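Glucose-binding protein (Thermus thermophilus HB27, PDB 2B3F) binds glucose and galactose as a periplasmic-type solute-binding protein, probably delivering the sugar to a transport system. Local coordinates at residues Ala10-Gly14 / Ser223-Ala227. Sequence-based numbering, arbitrary orientation.
Sequences AGDEG and SWQQA. With GAL (beta-D-galactopyranose), chain G.
Glu13 and Trp224 meet beside the bound galactose, where the indole NE1 donates to Glu13 OE1 over 3.0 Å. The acceptor lies near the indole plane, but the donor approaches the carboxylate from above, 64° out of its plane, with the two planes almost perpendicular. Glu13 OE1 also accepts from galactose O6 at 2.7 Å, so two donors grip it. The second oxygen, Glu13 OE2, takes a hydrogen bond from galactose O4 at 2.8 Å, so both ends of the carboxylate read sugar hydroxyls. Glu13 reaches this spot through a chain bent at chi2, which carries its end toward the indole and the sugar.

A second hydrogen bond runs beside the first, between Asp12 and Gln225. Gln225 NE2 donates on the syn side of Asp12 OD1 (2.8 Å), somewhat out of the carboxylate plane, in a nearly straight bond, while the amide and carboxylate planes are turned 69° apart. A bend at chi2 of 96° folds the glutamine amide back over the neighbouring indole, its CD 3.3 Å above one face near the rim. A water held by Ala10 O adds a weak link to the same NE2.

The segment 223-227 opens helix 224-233 with a capping box between Ser223 and Gln226, and Trp224 also packs edge-to-face with Trp244. Two side-chain hydrogen bonds therefore join the loop after strand 2-7 to this helix start across the cleft between two lobes, consistent with the closed, sugar-bound form of solute-binding proteins; the indole N-H fixes one carboxylate oxygen of Glu13 and probably tempers its negative charge while it grips galactose.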
loop_
_atom_site.group_PDB
_atom_site.type_symbol
_atom_site.label_atom_id
_atom_site.label_comp_id
_atom_site.label_asym_id
_atom_site.label_seq_id
_atom_site.Cartn_x
_atom_site.Cartn_y
_atom_site.Cartn_z
ATOM N N ALA A 10 -2.526 9.346 10.302
ATOM C CA ALA A 10 -2.157 10.052 11.517
ATOM C C ALA A 10 -0.700 10.474 11.480
ATOM O O ALA A 10 0.120 9.937 10.722
ATOM C CB ALA A 10 -2.399 9.138 12.697
ATOM N N GLY A 11 -0.361 11.435 12.343
ATOM C CA GLY A 11 1.001 11.827 12.521
ATOM C C GLY A 11 1.612 12.297 11.232
ATOM O O GLY A 11 1.004 13.114 10.507
ATOM N N ASP A 12 2.784 11.752 10.912
ATOM C CA ASP A 12 3.515 12.222 9.762
ATOM C C ASP A 12 2.930 11.678 8.457
ATOM O O ASP A 12 3.412 12.032 7.395
ATOM C CB ASP A 12 5.022 11.947 9.862
ATOM C CG ASP A 12 5.361 10.474 9.975
ATOM O OD1 ASP A 12 4.809 9.638 9.213
ATOM O OD2 ASP A 12 6.242 10.146 10.836
ATOM N N GLU A 13 1.919 10.817 8.547
ATOM C CA GLU A 13 1.168 10.441 7.342
ATOM C C GLU A 13 0.110 11.467 6.960
ATOM O O GLU A 13 -0.478 11.366 5.861
ATOM C CB GLU A 13 0.537 9.059 7.513
ATOM C CG GLU A 13 1.573 7.933 7.706
ATOM C CD GLU A 13 1.135 6.614 7.123
ATOM O OE1 GLU A 13 1.239 5.567 7.817
ATOM O OE2 GLU A 13 0.710 6.618 5.940
ATOM N N GLY A 14 -0.162 12.423 7.845
ATOM C CA GLY A 14 -1.261 13.365 7.665
ATOM C C GLY A 14 -1.126 14.539 6.697
ATOM O O GLY A 14 -2.158 15.081 6.309
ATOM N N SER A 223 7.901 0.877 13.829
ATOM C CA SER A 223 7.011 1.358 12.773
ATOM C C SER A 223 7.687 1.339 11.395
ATOM O O SER A 223 8.906 1.262 11.267
ATOM C CB SER A 223 6.567 2.779 13.099
ATOM O OG SER A 223 7.647 3.659 12.918
ATOM N N TRP A 224 6.889 1.482 10.319
ATOM C CA TRP A 224 7.485 1.586 9.006
ATOM C C TRP A 224 8.393 2.806 8.896
ATOM O O TRP A 224 9.433 2.700 8.276
ATOM C CB TRP A 224 6.437 1.547 7.882
ATOM C CG TRP A 224 5.598 2.790 7.710
ATOM C CD1 TRP A 224 4.350 3.013 8.193
ATOM C CD2 TRP A 224 5.947 3.959 6.957
ATOM N NE1 TRP A 224 3.888 4.249 7.788
ATOM C CE2 TRP A 224 4.868 4.856 7.054
ATOM C CE3 TRP A 224 7.082 4.345 6.236
ATOM C CZ2 TRP A 224 4.889 6.110 6.438
ATOM C CZ3 TRP A 224 7.104 5.594 5.653
ATOM C CH2 TRP A 224 6.013 6.452 5.748
ATOM N N GLN A 225 8.025 3.920 9.530
ATOM C CA GLN A 225 8.865 5.124 9.496
ATOM C C GLN A 225 10.208 4.881 10.187
ATOM O O GLN A 225 11.246 5.277 9.695
ATOM C CB GLN A 225 8.175 6.303 10.144
ATOM C CG GLN A 225 6.866 6.751 9.447
ATOM C CD GLN A 225 5.620 6.167 10.063
ATOM O OE1 GLN A 225 5.611 5.011 10.536
ATOM N NE2 GLN A 225 4.542 6.969 10.092
ATOM N N GLN A 226 10.168 4.186 11.317
ATOM C CA GLN A 226 11.423 3.860 12.031
ATOM C C GLN A 226 12.346 2.971 11.213
ATOM O O GLN A 226 13.559 3.097 11.279
ATOM C CB GLN A 226 11.118 3.198 13.372
ATOM C CG GLN A 226 10.616 4.176 14.389
ATOM C CD GLN A 226 10.352 3.561 15.729
ATOM O OE1 GLN A 226 9.590 2.601 15.853
ATOM N NE2 GLN A 226 10.992 4.114 16.764
ATOM N N ALA A 227 11.770 2.049 10.443
ATOM C CA ALA A 227 12.572 1.220 9.554
ATOM C C ALA A 227 13.206 2.081 8.417
ATOM O O ALA A 227 14.360 1.894 8.048
ATOM C CB ALA A 227 11.739 0.094 8.986
HETATM C C1 GAL G . -1.225 1.682 3.102
HETATM C C2 GAL G . -2.015 2.911 2.630
HETATM C C3 GAL G . -1.123 4.136 2.478
HETATM C C4 GAL G . -0.302 4.381 3.745
HETATM C C5 GAL G . 0.357 3.048 4.174
HETATM C C6 GAL G . 1.206 3.135 5.453
HETATM O O1 GAL G . -2.065 0.586 3.303
HETATM O O2 GAL G . -2.690 2.590 1.403
HETATM O O3 GAL G . -1.914 5.281 2.197
HETATM O O4 GAL G . -1.172 4.894 4.719
HETATM O O5 GAL G . -0.593 2.023 4.340
HETATM O O6 GAL G . 0.391 3.279 6.576
HETATM O O HOH W 1 1.699 7.783 11.617
#